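Local coordinates for protein putative methylase (Clostridium difficile, PDB 3LDU) that probably methylates guanine bases of ribosomal RNA, joining an RNA-binding THUMP region to a Rossmann-like methyltransferase domain, in which GTP is bound in this crystal, at residues Ala177-Arg180 against Glu181-Ala185; Ala280-Asp283 against Glu284-Phe288; Lys322-Tyr325 against Lys326-Tyr330. All blocks are in the same frame, centred on the assembly; numbering follows the deposited sequence.

Interaction 1 (Ala177-Arg180 against Glu181-Ala185); sequences APIR and ETLAA. With GTP (guanosine-5'-triphosphate), chain B.
Where the GTP pocket meets the start of helix 181-189, Ile-179 spans the two: its backbone N bonds the nucleotide and its side chain lies on Leu-183 and Ala-184. Ile-179 N donates to GTP O2G at 2.7 Å, one bent bond (136°) from the loop backbone to the gamma-phosphate; Ser-206, Asp-264 and Thr-208 also bond the nucleotide. CG1 of Ile-179 stands anti to the backbone N (chi1 -175°) and meets Leu-183 CD2 at 3.7 Å, the two side chains crossing at about a right angle. CG2 faces Ala-184 CB at 4.1 Å and lies a doubtfully short 2.8 Å from GTP O2G. Arg-180 is the N-cap residue, and its carbonyl O opens the helix by accepting from Ala-184 N at 2.9 Å. Its extended side chain runs alongside Thr-182, whose OG1 lies at the edge of the guanidinium, near its plane, 3.6 Å from Arg-180 CD. Glu-60 meets both polar ends, with OE1 in a salt bridge to Arg-180 NE and OE2 hydrogen-bonded to Thr-182 OG1. Glu-181 is paired with Arg-171 and His-166. Thr-208 of helix 208-217 touches Ile-179 and Ala-184, while Asn-365 of strand 359-365 packs on Ile-179 and Leu-183.

Interaction 2 (Ala280-Asp283 against Glu284-Phe288); sequences AGVD and EYIEF
Val-282 meets Tyr-285 and Ile-286 across a tight turn. From the backbone outward, its CB faces Tyr-285 CD2 at 4.3 Å, and its CG2 branch, set between the backbone N and the carbonyl carbon, reaches Ile-286 CD1 at 4.0 Å. The valine and isoleucine side chains cross at a slant, and Val-282 also rests on Ala-214 and Met-215 of helix 208-217. The carbonyl O of Val-282 accepts from Tyr-285 N at 2.9 Å, an i to i+3 bond that closes the turn; the N-H points well at the oxygen (162°) but comes from above the carbonyl plane, 47° out of it. The same oxygen sits at the edge of the Tyr-285 ring. This is the link between helix 267-280 and edge strand 286-290 of the Rossmann-like sheet. The helix ends in a Schellman motif with Gly-281, at positive phi, as C-prime residue. A water then bridges the turn, donating to Gly-281 O and accepting from Glu-284 N at 3.0 Å. Asp-283 and Glu-284 run side by side, pointing the same way, with Asp-283 OD2 and Glu-284 OE2 4.2 Å apart and the carboxylate planes turned by 54°; two negative charges this close probably repel mildly. Where the strand begins, Ile-286 CG2 lies 3.4 Å above one face of the Phe-288 ring, toward its rim, and backbone bonds from Tyr-285 and Glu-287 to Ile-260 join the chain to strand 260-264.

Interaction 3 (Lys322-Tyr325 against Lys326-Tyr330); sequences KQLY and KELGY
Gln-323 and Glu-327, one helical turn apart on helix 315-333, slant across each other with the amide and carboxylate planes 65° apart. Gln-323 has CG anti to its N (chi1 -177°) and then bends at chi2 (67°), which brings NE2 round to Glu-327 OE2 at 2.8 Å. The acceptor lies near the amide plane, and the N-H arrives on the anti side of the carboxylate oxygen. Lys-326 also crosses Gln-323 at a slant, its CE 4.0 Å from Gln-323 OE1. Another flank of the helix is apolar: Leu-324 CG packs against Leu-328 CD1 at 3.9 Å, and that same methyl comes to the edge of the Tyr-325 ring, 4.3 Å from CD1 of the tyrosine. Beneath these side chains runs the regular i to i+4 bonding, such as Leu-328 N to Leu-324 O at 2.7 Å. Leu-324 touches the bound GTP, and Leu-328 rests on Met-203 and Phe-353. Tyr-325 OH bonds to Pro-310 O and Thr-344 OG1, tying this helix of a beta-alpha-beta unit to the strand 339-344 that follows it. The chemistry is divided: one amide N-H is shared with a carboxylate on the more exposed flank, while leucines and a tyrosine hydroxyl with two hydrogen-bond partners face the protein.

How the interactions relate
All three contacts belong to the Rossmann-like methyltransferase region, and two of them lie at the GTP pocket from different ends. Interaction 1 meets the gamma-phosphate through the backbone of the loop before helix 181-189; interaction 3 touches the nucleotide through Leu-324. Their centres are about 23 Å apart and their nearest atoms about 13 Å; the GTP runs between them, gamma-phosphate at interaction 1 and guanine at Leu-324. Interaction 2 stands back from the ligand, with the Ile-286 side chain about 10 Å from it, and touches neither of the others: its centre is about 17 Å from that of interaction 1 and about 28 Å from that of interaction 3. Helix 208-217 packs against both interaction 1 and interaction 2.

Interaction 1 (Ala177-Arg180 against Glu181-Ala185)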
loop_
_atom_site.group_PDB
_atom_site.type_symbol
_atom_site.label_atom_id
_atom_site.label_comp_id
_atom_site.label_asym_id
_atom_site.label_seq_id
_atom_site.Cartn_x
_atom_site.Cartn_y
_atom_site.Cartn_z
ATOM N N ALA A 177 3.741 -10.923 13.296
ATOM C CA ALA A 177 4.240 -9.759 12.570
ATOM C C ALA A 177 3.918 -9.864 11.081
ATOM O O ALA A 177 4.755 -10.281 10.280
ATOM C CB ALA A 177 5.740 -9.601 12.788
ATOM N N PRO A 178 2.697 -9.470 10.703
ATOM C CA PRO A 178 2.231 -9.683 9.332
ATOM C C PRO A 178 2.915 -8.705 8.394
ATOM O O PRO A 178 3.165 -7.564 8.787
ATOM C CB PRO A 178 0.728 -9.354 9.418
ATOM C CG PRO A 178 0.419 -9.252 10.903
ATOM C CD PRO A 178 1.693 -8.766 11.512
ATOM N N ILE A 179 3.222 -9.150 7.181
ATOM C CA ILE A 179 3.700 -8.254 6.139
ATOM C C ILE A 179 2.615 -7.214 5.851
ATOM O O ILE A 179 1.433 -7.498 5.977
ATOM C CB ILE A 179 4.051 -9.050 4.861
ATOM C CG1 ILE A 179 4.678 -8.154 3.800
ATOM C CG2 ILE A 179 2.823 -9.764 4.285
ATOM C CD1 ILE A 179 5.246 -8.961 2.638
ATOM N N ARG A 180 3.017 -6.006 5.484
ATOM C CA ARG A 180 2.038 -4.963 5.167
ATOM C C ARG A 180 1.238 -5.340 3.913
ATOM O O ARG A 180 1.810 -5.874 2.958
ATOM C CB ARG A 180 2.789 -3.650 4.933
ATOM C CG ARG A 180 1.941 -2.422 5.068
ATOM C CD ARG A 180 2.835 -1.194 5.012
ATOM N NE ARG A 180 2.126 0.030 5.371
ATOM C CZ ARG A 180 2.206 0.621 6.562
ATOM N NH1 ARG A 180 2.967 0.103 7.523
ATOM N NH2 ARG A 180 1.524 1.738 6.788
ATOM N N GLU A 181 -0.072 -5.071 3.911
ATOM C CA GLU A 181 -0.939 -5.455 2.783
ATOM C C GLU A 181 -0.491 -4.843 1.441
ATOM O O GLU A 181 -0.571 -5.487 0.384
ATOM C CB GLU A 181 -2.402 -5.078 3.065
ATOM C CG GLU A 181 -3.055 -5.845 4.211
ATOM C CD GLU A 181 -2.868 -5.193 5.578
ATOM O OE1 GLU A 181 -1.823 -4.541 5.818
ATOM O OE2 GLU A 181 -3.781 -5.343 6.422
ATOM N N THR A 182 -0.064 -3.582 1.473
ATOM C CA THR A 182 0.375 -2.894 0.256
ATOM C C THR A 182 1.654 -3.530 -0.299
ATOM O O THR A 182 1.797 -3.719 -1.507
ATOM C CB THR A 182 0.660 -1.422 0.530
ATOM O OG1 THR A 182 1.441 -1.309 1.724
ATOM C CG2 THR A 182 -0.667 -0.664 0.714
ATOM N N LEU A 183 2.582 -3.851 0.594
ATOM C CA LEU A 183 3.810 -4.535 0.185
ATOM C C LEU A 183 3.474 -5.891 -0.433
ATOM O O LEU A 183 3.999 -6.248 -1.490
ATOM C CB LEU A 183 4.742 -4.699 1.376
ATOM C CG LEU A 183 6.053 -5.445 1.125
ATOM C CD1 LEU A 183 6.840 -4.767 0.032
ATOM C CD2 LEU A 183 6.870 -5.506 2.402
ATOM N N ALA A 184 2.593 -6.640 0.225
ATOM C CA ALA A 184 2.180 -7.945 -0.288
ATOM C C ALA A 184 1.589 -7.851 -1.689
ATOM O O ALA A 184 1.920 -8.632 -2.562
ATOM C CB ALA A 184 1.178 -8.616 0.678
ATOM N N ALA A 185 0.700 -6.887 -1.922
ATOM C CA ALA A 185 0.182 -6.718 -3.277
ATOM C C ALA A 185 1.304 -6.422 -4.262
ATOM O O ALA A 185 1.293 -6.912 -5.390
ATOM C CB ALA A 185 -0.872 -5.589 -3.309
HETATM P PG GTP B . 1.967 -12.678 6.799
HETATM O O1G GTP B . 1.606 -13.561 5.624
HETATM O O2G GTP B . 1.742 -11.244 6.403
HETATM O O3G GTP B . 1.082 -12.963 7.990
HETATM O O3B GTP B . 3.524 -12.936 7.167
HETATM P PB GTP B . 3.913 -13.739 8.515
HETATM O O1B GTP B . 4.272 -12.720 9.569
HETATM O O2B GTP B . 2.761 -14.575 9.004
HETATM O O3A GTP B . 5.208 -14.667 8.246
HETATM P PA GTP B . 6.360 -14.619 9.385
HETATM O O1A GTP B . 5.695 -14.735 10.740
HETATM O O2A GTP B . 7.141 -13.328 9.303
HETATM O "O5'" GTP B . 7.306 -15.902 9.202
HETATM C "C5'" GTP B . 6.899 -16.833 8.251
HETATM C "C4'" GTP B . 6.004 -17.855 8.941
HETATM O "O4'" GTP B . 6.606 -19.097 8.704
HETATM C "C3'" GTP B . 5.856 -17.748 10.461
HETATM O "O3'" GTP B . 4.482 -17.604 10.748
HETATM C "C2'" GTP B . 6.352 -19.074 11.031
HETATM O "O2'" GTP B . 5.437 -19.669 11.931
HETATM C "C1'" GTP B . 6.386 -19.946 9.801
HETATM N N9 GTP B . 7.441 -20.966 9.755
HETATM C C8 GTP B . 8.682 -21.015 10.334
HETATM N N7 GTP B . 9.263 -22.183 9.946
HETATM C C5 GTP B . 8.401 -22.861 9.144
HETATM C C6 GTP B . 8.476 -24.082 8.483
HETATM O O6 GTP B . 9.485 -24.800 8.566
HETATM N N1 GTP B . 7.394 -24.480 7.726
HETATM C C2 GTP B . 6.261 -23.692 7.622
HETATM N N2 GTP B . 5.258 -24.114 6.871
HETATM N N3 GTP B . 6.172 -22.472 8.288
HETATM C C4 GTP B . 7.247 -22.090 9.023
#

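Interaction 2 (Ala280-Asp283 against Glu284-Phe288)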
loop_
_atom_site.group_PDB
_atom_site.type_symbol
_atom_site.label_atom_id
_atom_site.label_comp_id
_atom_site.label_asym_id
_atom_site.label_seq_id
_atom_site.Cartn_x
_atom_site.Cartn_y
_atom_site.Cartn_z
ATOM N N ALA A 280 -12.312 -11.032 4.235
ATOM C CA ALA A 280 -11.941 -10.398 2.980
ATOM C C ALA A 280 -12.875 -10.806 1.858
ATOM O O ALA A 280 -12.947 -10.135 0.833
ATOM C CB ALA A 280 -10.505 -10.747 2.612
ATOM N N GLY A 281 -13.573 -11.920 2.046
ATOM C CA GLY A 281 -14.477 -12.425 1.028
ATOM C C GLY A 281 -13.792 -13.289 -0.020
ATOM O O GLY A 281 -14.320 -13.486 -1.113
ATOM N N VAL A 282 -12.617 -13.822 0.297
ATOM C CA VAL A 282 -11.927 -14.673 -0.679
ATOM C C VAL A 282 -11.676 -16.093 -0.167
ATOM O O VAL A 282 -10.850 -16.814 -0.721
ATOM C CB VAL A 282 -10.602 -14.050 -1.170
ATOM C CG1 VAL A 282 -10.888 -12.803 -1.973
ATOM C CG2 VAL A 282 -9.687 -13.727 0.008
ATOM N N ASP A 283 -12.405 -16.476 0.876
ATOM C CA ASP A 283 -12.274 -17.809 1.478
ATOM C C ASP A 283 -12.461 -18.965 0.498
ATOM O O ASP A 283 -11.915 -20.051 0.708
ATOM C CB ASP A 283 -13.232 -17.975 2.666
ATOM C CG ASP A 283 -14.649 -17.552 2.343
ATOM O OD1 ASP A 283 -14.883 -16.348 2.096
ATOM O OD2 ASP A 283 -15.535 -18.427 2.346
ATOM N N GLU A 284 -13.226 -18.750 -0.569
ATOM C CA GLU A 284 -13.476 -19.830 -1.522
ATOM C C GLU A 284 -12.284 -20.077 -2.449
ATOM O O GLU A 284 -12.251 -21.068 -3.177
ATOM C CB GLU A 284 -14.731 -19.546 -2.349
ATOM C CG GLU A 284 -16.030 -19.591 -1.552
ATOM C CD GLU A 284 -16.420 -21.003 -1.132
ATOM O OE1 GLU A 284 -15.830 -21.970 -1.662
ATOM O OE2 GLU A 284 -17.321 -21.148 -0.275
ATOM N N TYR A 285 -11.297 -19.188 -2.414
ATOM C CA TYR A 285 -10.187 -19.268 -3.367
ATOM C C TYR A 285 -8.888 -19.678 -2.710
ATOM O O TYR A 285 -7.891 -19.867 -3.391
ATOM C CB TYR A 285 -9.998 -17.937 -4.100
ATOM C CG TYR A 285 -11.252 -17.483 -4.806
ATOM C CD1 TYR A 285 -11.513 -17.868 -6.112
ATOM C CD2 TYR A 285 -12.192 -16.685 -4.156
ATOM C CE1 TYR A 285 -12.671 -17.471 -6.755
ATOM C CE2 TYR A 285 -13.347 -16.285 -4.792
ATOM C CZ TYR A 285 -13.580 -16.679 -6.089
ATOM O OH TYR A 285 -14.728 -16.268 -6.728
ATOM N N ILE A 286 -8.903 -19.826 -1.387
ATOM C CA ILE A 286 -7.683 -20.174 -0.668
ATOM C C ILE A 286 -7.911 -21.347 0.258
ATOM O O ILE A 286 -8.932 -21.429 0.937
ATOM C CB ILE A 286 -7.165 -19.009 0.203
ATOM C CG1 ILE A 286 -7.186 -17.703 -0.573
ATOM C CG2 ILE A 286 -5.752 -19.311 0.679
ATOM C CD1 ILE A 286 -6.852 -16.486 0.293
ATOM N N GLU A 287 -6.949 -22.257 0.291
ATOM C CA GLU A 287 -6.978 -23.326 1.275
ATOM C C GLU A 287 -5.724 -23.224 2.146
ATOM O O GLU A 287 -4.605 -23.267 1.637
ATOM C CB GLU A 287 -7.066 -24.686 0.584
ATOM C CG GLU A 287 -6.973 -25.856 1.534
ATOM C CD GLU A 287 -7.076 -27.192 0.818
ATOM O OE1 GLU A 287 -7.996 -27.348 -0.015
ATOM O OE2 GLU A 287 -6.242 -28.082 1.098
ATOM N N PHE A 288 -5.932 -23.064 3.450
ATOM C CA PHE A 288 -4.853 -22.906 4.419
ATOM C C PHE A 288 -4.785 -24.179 5.250
ATOM O O PHE A 288 -5.826 -24.714 5.640
ATOM C CB PHE A 288 -5.160 -21.761 5.387
ATOM C CG PHE A 288 -5.143 -20.381 4.769
ATOM C CD1 PHE A 288 -3.940 -19.753 4.458
ATOM C CD2 PHE A 288 -6.321 -19.690 4.570
ATOM C CE1 PHE A 288 -3.921 -18.456 3.918
ATOM C CE2 PHE A 288 -6.310 -18.405 4.040
ATOM C CZ PHE A 288 -5.108 -17.795 3.711
HETATM O O HOH W 1 -14.942 -16.497 -1.429
#

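Interaction 3 (Lys322-Tyr325 against Lys326-Tyr330)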
loop_
_atom_site.group_PDB
_atom_site.type_symbol
_atom_site.label_atom_id
_atom_site.label_comp_id
_atom_site.label_asym_id
_atom_site.label_seq_id
_atom_site.Cartn_x
_atom_site.Cartn_y
_atom_site.Cartn_z
ATOM N N LYS A 322 19.133 -19.733 9.139
ATOM C CA LYS A 322 20.074 -20.157 8.104
ATOM C C LYS A 322 19.796 -21.578 7.602
ATOM O O LYS A 322 19.820 -21.835 6.394
ATOM C CB LYS A 322 21.519 -20.039 8.594
ATOM C CG LYS A 322 22.046 -18.620 8.630
ATOM C CD LYS A 322 23.573 -18.602 8.612
ATOM C CE LYS A 322 24.161 -18.554 10.011
ATOM N NZ LYS A 322 25.647 -18.759 9.988
ATOM N N GLN A 323 19.546 -22.503 8.529
ATOM C CA GLN A 323 19.217 -23.872 8.150
ATOM C C GLN A 323 17.896 -23.942 7.386
ATOM O O GLN A 323 17.759 -24.711 6.435
ATOM C CB GLN A 323 19.184 -24.794 9.368
ATOM C CG GLN A 323 18.904 -26.258 9.019
ATOM C CD GLN A 323 20.035 -26.924 8.230
ATOM O OE1 GLN A 323 21.207 -26.563 8.366
ATOM N NE2 GLN A 323 19.681 -27.908 7.408
ATOM N N LEU A 324 16.925 -23.134 7.800
ATOM C CA LEU A 324 15.647 -23.087 7.109
ATOM C C LEU A 324 15.862 -22.713 5.643
ATOM O O LEU A 324 15.335 -23.359 4.739
ATOM C CB LEU A 324 14.720 -22.073 7.781
ATOM C CG LEU A 324 13.430 -21.790 7.012
ATOM C CD1 LEU A 324 12.578 -23.046 6.944
ATOM C CD2 LEU A 324 12.660 -20.653 7.676
ATOM N N TYR A 325 16.656 -21.672 5.411
ATOM C CA TYR A 325 16.936 -21.220 4.053
ATOM C C TYR A 325 17.546 -22.350 3.205
ATOM O O TYR A 325 17.156 -22.546 2.057
ATOM C CB TYR A 325 17.851 -19.994 4.073
ATOM C CG TYR A 325 17.208 -18.730 4.644
ATOM C CD1 TYR A 325 15.826 -18.608 4.753
ATOM C CD2 TYR A 325 17.992 -17.672 5.084
ATOM C CE1 TYR A 325 15.241 -17.454 5.276
ATOM C CE2 TYR A 325 17.422 -16.522 5.609
ATOM C CZ TYR A 325 16.055 -16.414 5.703
ATOM O OH TYR A 325 15.517 -15.256 6.224
ATOM N N LYS A 326 18.496 -23.095 3.773
ATOM C CA LYS A 326 19.112 -24.215 3.065
ATOM C C LYS A 326 18.065 -25.281 2.747
ATOM O O LYS A 326 17.969 -25.784 1.627
ATOM C CB LYS A 326 20.224 -24.831 3.920
ATOM C CG LYS A 326 20.950 -25.979 3.267
ATOM C CD LYS A 326 21.891 -26.645 4.271
ATOM C CE LYS A 326 22.848 -25.632 4.894
ATOM N NZ LYS A 326 23.824 -25.121 3.892
ATOM N N GLU A 327 17.264 -25.606 3.747
ATOM C CA GLU A 327 16.218 -26.606 3.565
ATOM C C GLU A 327 15.161 -26.184 2.539
ATOM O O GLU A 327 14.712 -27.005 1.735
ATOM C CB GLU A 327 15.620 -26.995 4.911
ATOM C CG GLU A 327 16.654 -27.744 5.768
ATOM C CD GLU A 327 16.185 -28.033 7.184
ATOM O OE1 GLU A 327 14.981 -27.899 7.463
ATOM O OE2 GLU A 327 17.032 -28.408 8.021
ATOM N N LEU A 328 14.781 -24.905 2.548
ATOM C CA LEU A 328 13.895 -24.388 1.512
ATOM C C LEU A 328 14.491 -24.515 0.109
ATOM O O LEU A 328 13.801 -24.902 -0.839
ATOM C CB LEU A 328 13.539 -22.918 1.772
ATOM C CG LEU A 328 12.759 -22.642 3.057
ATOM C CD1 LEU A 328 12.622 -21.137 3.262
ATOM C CD2 LEU A 328 11.376 -23.313 3.055
ATOM N N GLY A 329 15.762 -24.150 -0.035
ATOM C CA GLY A 329 16.425 -24.256 -1.322
ATOM C C GLY A 329 16.365 -25.684 -1.844
ATOM O O GLY A 329 16.021 -25.914 -3.006
ATOM N N TYR A 330 16.688 -26.641 -0.979
ATOM C CA TYR A 330 16.645 -28.054 -1.362
ATOM C C TYR A 330 15.252 -28.444 -1.853
ATOM O O TYR A 330 15.115 -29.011 -2.937
ATOM C CB TYR A 330 17.098 -28.939 -0.198
ATOM C CG TYR A 330 17.022 -30.432 -0.445
ATOM C CD1 TYR A 330 17.946 -31.073 -1.266
ATOM C CD2 TYR A 330 16.049 -31.211 0.175
ATOM C CE1 TYR A 330 17.886 -32.442 -1.479
ATOM C CE2 TYR A 330 15.985 -32.583 -0.029
ATOM C CZ TYR A 330 16.902 -33.192 -0.857
ATOM O OH TYR A 330 16.834 -34.555 -1.062
#